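Local atomic coordinates of TENA/THI-4 protein (Shewanella denitrificans OS217, PDB entry 3DDE), a protein that is of unknown function but has a heme oxygenase-like fold and is probably related to iron-containing redox enzymes. Residues Ser25-Glu30 with Leu214-Trp218; Glu47-Tyr51 with Thr114-Ile118; Gly135-Trp139 with Val202-Leu207. All blocks are in the same frame, centred on the assembly; numbering follows the deposited sequence.

The three contacts lie in one all-helical bundle and join helices far apart in sequence. Contact 1 closes a long loop between helix 26-32 and helix 193-223, and contacts 2 and 3 are nested inside that loop, one after the other. Helix 193-223 serves both contact 1 and contact 3, whose centres are about 20 Å apart. Contact 2, between helices 38-52 and 112-126, has its centre about 16 Å from that of contact 1 and about 15 Å from that of contact 3. It touches both: V217 packs on E47, and Y51 meets Y136. Helix 193-223 thus joins the early helix 26-32 and the middle helix 134-141, while contact 2 pairs two helices between them.

Contact 1 of 3, residues Ser25-Glu30 with Leu214-Trp218; sequences SPFIHE and LDDVW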
loop_
_atom_site.group_PDB
_atom_site.type_symbol
_atom_site.label_atom_id
_atom_site.label_comp_id
_atom_site.label_asym_id
_atom_site.label_seq_id
_atom_site.Cartn_x
_atom_site.Cartn_y
_atom_site.Cartn_z
ATOM N N SER A 25 17.411 4.164 -32.107
ATOM C CA SER A 25 17.641 5.279 -31.179
ATOM C C SER A 25 18.628 6.322 -31.701
ATOM O O SER A 25 19.798 6.000 -31.936
ATOM C CB SER A 25 18.164 4.766 -29.838
ATOM O OG SER A 25 18.383 5.846 -28.946
ATOM N N PRO A 26 18.180 7.582 -31.879
ATOM C CA PRO A 26 19.127 8.597 -32.323
ATOM C C PRO A 26 20.203 8.844 -31.273
ATOM O O PRO A 26 21.323 9.243 -31.612
ATOM C CB PRO A 26 18.257 9.849 -32.478
ATOM C CG PRO A 26 16.896 9.371 -32.576
ATOM C CD PRO A 26 16.840 8.157 -31.725
ATOM N N PHE A 27 19.835 8.658 -30.005
ATOM C CA PHE A 27 20.751 8.788 -28.876
ATOM C C PHE A 27 21.921 7.821 -29.064
ATOM O O PHE A 27 23.086 8.222 -28.997
ATOM C CB PHE A 27 20.011 8.506 -27.554
ATOM C CG PHE A 27 20.908 8.453 -26.340
ATOM C CD1 PHE A 27 21.187 9.598 -25.610
ATOM C CD2 PHE A 27 21.468 7.249 -25.929
ATOM C CE1 PHE A 27 22.029 9.546 -24.495
ATOM C CE2 PHE A 27 22.299 7.187 -24.826
ATOM C CZ PHE A 27 22.586 8.340 -24.106
ATOM N N ILE A 28 21.604 6.557 -29.332
ATOM C CA ILE A 28 22.620 5.520 -29.524
ATOM C C ILE A 28 23.500 5.803 -30.743
ATOM O O ILE A 28 24.708 5.581 -30.682
ATOM C CB ILE A 28 21.995 4.103 -29.666
ATOM C CG1 ILE A 28 21.159 3.712 -28.438
ATOM C CG2 ILE A 28 23.077 3.059 -29.898
ATOM C CD1 ILE A 28 21.941 3.493 -27.167
ATOM N N HIS A 29 22.925 6.297 -31.845
ATOM C CA HIS A 29 23.745 6.582 -33.031
ATOM C C HIS A 29 24.670 7.756 -32.741
ATOM O O HIS A 29 25.830 7.727 -33.117
ATOM C CB HIS A 29 22.949 6.878 -34.309
ATOM C CG HIS A 29 21.826 5.926 -34.568
ATOM N ND1 HIS A 29 20.804 6.217 -35.445
ATOM C CD2 HIS A 29 21.514 4.734 -34.003
ATOM C CE1 HIS A 29 19.934 5.220 -35.446
ATOM N NE2 HIS A 29 20.336 4.314 -34.569
ATOM N N GLU A 30 24.148 8.786 -32.081
ATOM C CA GLU A 30 24.945 9.962 -31.723
ATOM C C GLU A 30 26.198 9.523 -30.955
ATOM O O GLU A 30 27.306 10.009 -31.216
ATOM C CB GLU A 30 24.097 10.919 -30.874
ATOM C CG GLU A 30 24.794 12.165 -30.338
ATOM C CD GLU A 30 25.042 13.241 -31.379
ATOM O OE1 GLU A 30 24.765 13.024 -32.578
ATOM O OE2 GLU A 30 25.518 14.324 -30.979
ATOM N N LEU A 214 15.461 6.874 -23.382
ATOM C CA LEU A 214 16.434 7.339 -24.380
ATOM C C LEU A 214 15.842 8.423 -25.309
ATOM O O LEU A 214 16.529 9.380 -25.687
ATOM C CB LEU A 214 16.907 6.159 -25.225
ATOM C CG LEU A 214 17.750 5.075 -24.556
ATOM C CD1 LEU A 214 17.967 3.873 -25.496
ATOM C CD2 LEU A 214 19.070 5.672 -24.130
ATOM N N ASP A 215 14.567 8.260 -25.664
ATOM C CA ASP A 215 13.826 9.216 -26.495
ATOM C C ASP A 215 13.598 10.538 -25.755
ATOM O O ASP A 215 13.740 11.610 -26.332
ATOM C CB ASP A 215 12.467 8.634 -26.917
ATOM C CG ASP A 215 12.592 7.328 -27.685
ATOM O OD1 ASP A 215 13.644 7.108 -28.339
ATOM O OD2 ASP A 215 11.621 6.528 -27.641
ATOM N N ASP A 216 13.215 10.468 -24.488
ATOM C CA ASP A 216 13.070 11.692 -23.679
ATOM C C ASP A 216 14.408 12.373 -23.472
ATOM O O ASP A 216 14.509 13.601 -23.559
ATOM C CB ASP A 216 12.442 11.411 -22.304
ATOM C CG ASP A 216 10.945 11.387 -22.345
ATOM O OD1 ASP A 216 10.386 11.413 -23.449
ATOM O OD2 ASP A 216 10.330 11.345 -21.267
ATOM N N VAL A 217 15.434 11.577 -23.196
ATOM C CA VAL A 217 16.794 12.128 -23.018
ATOM C C VAL A 217 17.240 12.880 -24.277
ATOM O O VAL A 217 17.775 13.991 -24.187
ATOM C CB VAL A 217 17.836 11.029 -22.650
ATOM C CG1 VAL A 217 19.271 11.591 -22.657
ATOM C CG2 VAL A 217 17.507 10.428 -21.313
ATOM N N TRP A 218 17.004 12.282 -25.447
ATOM C CA TRP A 218 17.397 12.898 -26.724
ATOM C C TRP A 218 16.623 14.202 -26.997
ATOM O O TRP A 218 17.232 15.231 -27.311
ATOM C CB TRP A 218 17.230 11.888 -27.872
ATOM C CG TRP A 218 17.746 12.352 -29.205
ATOM C CD1 TRP A 218 17.024 12.522 -30.349
ATOM C CD2 TRP A 218 19.093 12.722 -29.520
ATOM N NE1 TRP A 218 17.846 12.962 -31.367
ATOM C CE2 TRP A 218 19.119 13.097 -30.880
ATOM C CE3 TRP A 218 20.282 12.766 -28.789
ATOM C CZ2 TRP A 218 20.282 13.509 -31.518
ATOM C CZ3 TRP A 218 21.441 13.181 -29.427
ATOM C CH2 TRP A 218 21.431 13.547 -30.778
HETATM O O HOH W 1 16.593 7.955 -28.633
#
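P26 and W218 form the tight part of this contact, although P26 is exposed. P26 CB stands over one face of the indole, 3.6 Å from the centroid of the W218 five-membered ring and 24° off its normal, a CH-pi contact. The same CB comes within 3.3 Å of W218 NE1, and the backbone N of F27 lies over the same face. With CG of W218 anti to its own N (chi1 -173°), the indole reaches across to the first turn of helix 26-32, and its six-membered ring meets the bent chain of E30, CG being 3.6 Å from W218 CZ3. An alanine in place of W218 would probably leave the P26 ring and the methylenes of E30 without the surface they rest on. F27 is close on L214, CD2 to CD2 at 3.4 Å, and more loosely on V217, whose CG1 is 3.9 Å from F27 CE1. At the buried end I28 CD1 makes a long contact with L214 CD1, at 4.3 Å.

The solvent side is looser. No direct hydrogen bond joins the segments; S25 and the exposed D215 meet through a water, 2.8 Å from S25 OG and donating to D215 OD1 at 3.1 Å. S25 OG is also the N-cap acceptor of a weak bond from I28 N, so one hydroxyl serves both the helix start and the bridge.

Around this contact, helix 38-52 receives F27 and E30 on L40 and V217 on I43 and Y44, while helix 7-24 meets I28 through L22 and L214 through I21.

Contact 2 of 3, residues Glu47-Tyr51 with Thr114-Ile118; sequences ETYHY and TETLI
E47 and T114 make the polar link of this buried contact: T114 OG1 donates to E47 OE1 over 2.7 Å, meeting the lone pair anti to the other carboxylate oxygen. The threonine methyl, CG2, also faces helix 38-52, 3.9 Å from H50 CB and at the edge of the Y51 ring. Next to it, L117 CD2 sits over a face of that ring, 4.1 Å from the Y51 centroid and 16° off the normal, a CH-pi contact. I118 closes the row from the far end, with CG1 3.8 Å from Y51 CA and CD1 3.7 Å from H50 O.

A second layer fixes these groups. Y51 CG lies between its own N and carbonyl carbon (chi1 81°), which folds the ring back along its helix until T48 O comes to stand over the face opposite L117; the phenol is thus sandwiched between a leucine methyl and a backbone carbonyl. E47 OE1 takes another hydrogen bond, from L111 N, so two donors grip this buried oxygen. The H50 ring has the E47 carboxylate carbon at its edge, in plane, and is held at both nitrogens, NE2 by S108 OG and ND1 by K53 NZ.

The segments run nearly parallel, their axes 9.7 Å apart at an angle of 24°. Behind them helix 193-223 packs on T114 and L117 through I213. E115 and T116 of helix 112-126 face the second subunit, where E115 OE2 bonds W123 NE1 and T116 OG1 bonds N205 ND2 of that subunit.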
loop_
_atom_site.group_PDB
_atom_site.type_symbol
_atom_site.label_atom_id
_atom_site.label_comp_id
_atom_site.label_asym_id
_atom_site.label_seq_id
_atom_site.Cartn_x
_atom_site.Cartn_y
_atom_site.Cartn_z
ATOM N N GLU A 47 18.646 10.401 -15.401
ATOM C CA GLU A 47 17.440 9.567 -15.457
ATOM C C GLU A 47 17.701 8.165 -14.921
ATOM O O GLU A 47 16.810 7.534 -14.336
ATOM C CB GLU A 47 16.844 9.481 -16.866
ATOM C CG GLU A 47 16.374 10.816 -17.398
ATOM C CD GLU A 47 15.546 11.568 -16.387
ATOM O OE1 GLU A 47 14.447 11.078 -16.045
ATOM O OE2 GLU A 47 16.007 12.645 -15.928
ATOM N N THR A 48 18.911 7.669 -15.136
ATOM C CA THR A 48 19.291 6.367 -14.608
ATOM C C THR A 48 19.241 6.425 -13.093
ATOM O O THR A 48 18.759 5.492 -12.446
ATOM C CB THR A 48 20.674 5.937 -15.100
ATOM O OG1 THR A 48 20.626 5.831 -16.531
ATOM C CG2 THR A 48 21.074 4.587 -14.519
ATOM N N TYR A 49 19.718 7.543 -12.550
ATOM C CA TYR A 49 19.711 7.790 -11.113
ATOM C C TYR A 49 18.296 7.748 -10.572
ATOM O O TYR A 49 18.057 7.120 -9.537
ATOM C CB TYR A 49 20.363 9.141 -10.776
ATOM C CG TYR A 49 19.941 9.675 -9.425
ATOM C CD1 TYR A 49 20.607 9.308 -8.255
ATOM C CD2 TYR A 49 18.861 10.547 -9.324
ATOM C CE1 TYR A 49 20.188 9.800 -7.021
ATOM C CE2 TYR A 49 18.435 11.040 -8.106
ATOM C CZ TYR A 49 19.089 10.667 -6.963
ATOM O OH TYR A 49 18.619 11.181 -5.770
ATOM N N HIS A 50 17.376 8.422 -11.275
ATOM C CA HIS A 50 15.970 8.485 -10.872
ATOM C C HIS A 50 15.277 7.140 -10.756
ATOM O O HIS A 50 14.628 6.889 -9.766
ATOM C CB HIS A 50 15.165 9.399 -11.797
ATOM C CG HIS A 50 15.455 10.848 -11.599
ATOM N ND1 HIS A 50 15.439 11.440 -10.356
ATOM C CD2 HIS A 50 15.701 11.840 -12.485
ATOM C CE1 HIS A 50 15.687 12.730 -10.482
ATOM N NE2 HIS A 50 15.862 12.999 -11.763
ATOM N N TYR A 51 15.387 6.279 -11.756
ATOM C CA TYR A 51 14.721 4.986 -11.665
ATOM C C TYR A 51 15.491 3.964 -10.809
ATOM O O TYR A 51 14.892 3.148 -10.120
ATOM C CB TYR A 51 14.375 4.442 -13.049
ATOM C CG TYR A 51 15.472 3.752 -13.853
ATOM C CD1 TYR A 51 15.827 2.431 -13.584
ATOM C CD2 TYR A 51 16.046 4.372 -14.952
ATOM C CE1 TYR A 51 16.770 1.775 -14.318
ATOM C CE2 TYR A 51 17.005 3.720 -15.723
ATOM C CZ TYR A 51 17.367 2.415 -15.399
ATOM O OH TYR A 51 18.334 1.753 -16.137
ATOM N N THR A 114 10.698 8.273 -17.564
ATOM C CA THR A 114 11.342 7.665 -16.401
ATOM C C THR A 114 10.309 7.466 -15.287
ATOM O O THR A 114 10.276 6.422 -14.641
ATOM C CB THR A 114 12.516 8.554 -15.915
ATOM O OG1 THR A 114 13.338 8.886 -17.040
ATOM C CG2 THR A 114 13.351 7.859 -14.837
ATOM N N GLU A 115 9.496 8.488 -15.055
ATOM C CA GLU A 115 8.407 8.405 -14.096
ATOM C C GLU A 115 7.477 7.235 -14.480
ATOM O O GLU A 115 6.991 6.508 -13.599
ATOM C CB GLU A 115 7.600 9.712 -14.103
ATOM C CG GLU A 115 6.756 9.942 -12.849
ATOM C CD GLU A 115 7.635 10.207 -11.647
ATOM O OE1 GLU A 115 8.464 11.143 -11.676
ATOM O OE2 GLU A 115 7.519 9.477 -10.673
ATOM N N THR A 116 7.248 7.067 -15.793
ATOM C CA THR A 116 6.411 5.986 -16.325
ATOM C C THR A 116 7.022 4.603 -16.055
ATOM O O THR A 116 6.293 3.665 -15.746
ATOM C CB THR A 116 6.121 6.171 -17.853
ATOM O OG1 THR A 116 5.547 7.457 -18.080
ATOM C CG2 THR A 116 5.169 5.072 -18.413
ATOM N N LEU A 117 8.341 4.457 -16.201
ATOM C CA LEU A 117 9.008 3.192 -15.898
ATOM C C LEU A 117 8.882 2.874 -14.398
ATOM O O LEU A 117 8.587 1.734 -14.030
ATOM C CB LEU A 117 10.498 3.227 -16.309
ATOM C CG LEU A 117 11.340 1.992 -15.934
ATOM C CD1 LEU A 117 10.820 0.715 -16.553
ATOM C CD2 LEU A 117 12.804 2.201 -16.293
ATOM N N ILE A 118 9.158 3.876 -13.556
ATOM C CA ILE A 118 9.092 3.752 -12.101
ATOM C C ILE A 118 7.709 3.229 -11.695
ATOM O O ILE A 118 7.622 2.253 -10.968
ATOM C CB ILE A 118 9.432 5.122 -11.397
ATOM C CG1 ILE A 118 10.907 5.502 -11.613
ATOM C CG2 ILE A 118 9.175 5.056 -9.900
ATOM C CD1 ILE A 118 11.244 6.993 -11.355
#

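Contact 3 of 3, residues Gly135-Trp139 with Val202-Leu207; sequences GYSYW and VMENSL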
loop_
_atom_site.group_PDB
_atom_site.type_symbol
_atom_site.label_atom_id
_atom_site.label_comp_id
_atom_site.label_asym_id
_atom_site.label_seq_id
_atom_site.Cartn_x
_atom_site.Cartn_y
_atom_site.Cartn_z
ATOM N N GLY A 135 11.412 -10.987 -14.757
ATOM C CA GLY A 135 11.549 -10.673 -16.192
ATOM C C GLY A 135 12.360 -9.405 -16.430
ATOM O O GLY A 135 13.142 -9.321 -17.368
ATOM N N TYR A 136 12.154 -8.416 -15.577
ATOM C CA TYR A 136 12.920 -7.173 -15.623
ATOM C C TYR A 136 14.381 -7.498 -15.354
ATOM O O TYR A 136 15.271 -7.112 -16.122
ATOM C CB TYR A 136 12.385 -6.185 -14.574
ATOM C CG TYR A 136 13.199 -4.917 -14.356
ATOM C CD1 TYR A 136 13.685 -4.172 -15.428
ATOM C CD2 TYR A 136 13.423 -4.437 -13.069
ATOM C CE1 TYR A 136 14.394 -3.001 -15.223
ATOM C CE2 TYR A 136 14.116 -3.273 -12.852
ATOM C CZ TYR A 136 14.604 -2.554 -13.934
ATOM O OH TYR A 136 15.302 -1.393 -13.703
ATOM N N SER A 137 14.603 -8.226 -14.261
ATOM C CA SER A 137 15.924 -8.651 -13.832
ATOM C C SER A 137 16.634 -9.478 -14.891
ATOM O O SER A 137 17.860 -9.414 -15.028
ATOM C CB SER A 137 15.804 -9.483 -12.558
ATOM O OG SER A 137 15.354 -8.694 -11.474
ATOM N N TYR A 138 15.874 -10.272 -15.642
ATOM C CA TYR A 138 16.485 -11.104 -16.663
ATOM C C TYR A 138 17.298 -10.307 -17.692
ATOM O O TYR A 138 18.453 -10.639 -17.944
ATOM C CB TYR A 138 15.482 -12.015 -17.377
ATOM C CG TYR A 138 16.191 -12.882 -18.397
ATOM C CD1 TYR A 138 16.956 -13.981 -18.003
ATOM C CD2 TYR A 138 16.142 -12.572 -19.756
ATOM C CE1 TYR A 138 17.632 -14.760 -18.952
ATOM C CE2 TYR A 138 16.805 -13.331 -20.690
ATOM C CZ TYR A 138 17.548 -14.425 -20.291
ATOM O OH TYR A 138 18.205 -15.171 -21.257
ATOM N N TRP A 139 16.713 -9.271 -18.292
ATOM C CA TRP A 139 17.471 -8.471 -19.266
ATOM C C TRP A 139 18.349 -7.457 -18.534
ATOM O O TRP A 139 19.457 -7.154 -18.965
ATOM C CB TRP A 139 16.564 -7.796 -20.322
ATOM C CG TRP A 139 15.741 -6.672 -19.826
ATOM C CD1 TRP A 139 14.441 -6.718 -19.435
ATOM C CD2 TRP A 139 16.166 -5.316 -19.646
ATOM N NE1 TRP A 139 14.021 -5.474 -19.029
ATOM C CE2 TRP A 139 15.066 -4.598 -19.135
ATOM C CE3 TRP A 139 17.369 -4.642 -19.865
ATOM C CZ2 TRP A 139 15.133 -3.237 -18.838
ATOM C CZ3 TRP A 139 17.430 -3.285 -19.573
ATOM C CH2 TRP A 139 16.320 -2.601 -19.070
ATOM N N VAL A 202 6.588 -8.823 -18.538
ATOM C CA VAL A 202 7.322 -7.779 -17.794
ATOM C C VAL A 202 8.688 -7.494 -18.396
ATOM O O VAL A 202 9.119 -6.347 -18.424
ATOM C CB VAL A 202 7.455 -8.134 -16.292
ATOM C CG1 VAL A 202 8.370 -7.108 -15.510
ATOM C CG2 VAL A 202 6.072 -8.215 -15.686
HETATM N N MSE A 203 9.367 -8.533 -18.868
HETATM C CA MSE A 203 10.665 -8.391 -19.505
HETATM C C MSE A 203 10.537 -7.433 -20.686
HETATM O O MSE A 203 11.326 -6.501 -20.850
HETATM C CB MSE A 203 11.120 -9.770 -20.016
HETATM C CG MSE A 203 12.497 -9.834 -20.669
HETATM SE SE MSE A 203 12.821 -11.604 -21.402
HETATM C CE MSE A 203 11.604 -11.551 -22.917
ATOM N N GLU A 204 9.526 -7.699 -21.507
ATOM C CA GLU A 204 9.271 -6.939 -22.717
ATOM C C GLU A 204 8.888 -5.501 -22.434
ATOM O O GLU A 204 9.473 -4.586 -23.001
ATOM C CB GLU A 204 8.165 -7.597 -23.547
ATOM C CG GLU A 204 8.586 -8.871 -24.282
ATOM C CD GLU A 204 7.414 -9.581 -24.982
ATOM O OE1 GLU A 204 6.257 -9.212 -24.726
ATOM O OE2 GLU A 204 7.639 -10.523 -25.778
ATOM N N ASN A 205 7.918 -5.297 -21.544
ATOM C CA ASN A 205 7.422 -3.951 -21.319
ATOM C C ASN A 205 8.414 -3.118 -20.559
ATOM O O ASN A 205 8.591 -1.955 -20.869
ATOM C CB ASN A 205 6.022 -3.928 -20.675
ATOM C CG ASN A 205 5.308 -2.588 -20.882
ATOM O OD1 ASN A 205 5.111 -2.144 -22.029
ATOM N ND2 ASN A 205 4.912 -1.940 -19.785
ATOM N N SER A 206 9.087 -3.691 -19.573
ATOM C CA SER A 206 10.097 -2.921 -18.832
ATOM C C SER A 206 11.209 -2.426 -19.778
ATOM O O SER A 206 11.716 -1.324 -19.600
ATOM C CB SER A 206 10.666 -3.717 -17.643
ATOM O OG SER A 206 11.233 -4.947 -18.064
ATOM N N LEU A 207 11.567 -3.223 -20.785
ATOM C CA LEU A 207 12.602 -2.850 -21.752
ATOM C C LEU A 207 12.059 -1.825 -22.751
ATOM O O LEU A 207 12.749 -0.878 -23.095
ATOM C CB LEU A 207 13.159 -4.105 -22.444
ATOM C CG LEU A 207 14.327 -3.952 -23.432
ATOM C CD1 LEU A 207 15.429 -3.081 -22.891
ATOM C CD2 LEU A 207 14.871 -5.315 -23.831
#
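A close helix-helix crossing brings G135 of helix 134-141 against M203 of the long helix 193-223. Their CA atoms are 4.1 Å apart and the short axes only 7.7 Å, consistent with the glycine at this point, where a CB on G135 would clash with M203 N. M203 CA also makes a CA-H...O contact with G135 O at 3.4 Å. Y136 packs CB on V202 CG1, and its OH is hydrogen-bonded to N55 ND2.

The one hydrogen bond between the segments is nearly straight: W139 NE1 donates to S206 OG over 3.0 Å at 175°, with the oxygen in the indole plane. S206 OG in turn donates to V202 O at 2.6 Å, and that carbonyl also accepts from S206 N on the opposite face of its plane, so the serine is tied back to its own helix. W139 CG sits between its own N and carbonyl carbon (chi1 72°), which lays the indole back under Y136 O on one face. L207 CD1 covers the other, 3.7 Å from the centroid of the W139 six-membered ring and almost on its normal. Further along, the selenium of M203, a selenomethionine, approaches the Y138 ring obliquely, 5.0 Å from its centroid.

Close approach at G135, tryptophan-to-serine bond and Met-aromatic contact together make a buried helix-helix crossing within this heme oxygenase-like, all-helical bundle.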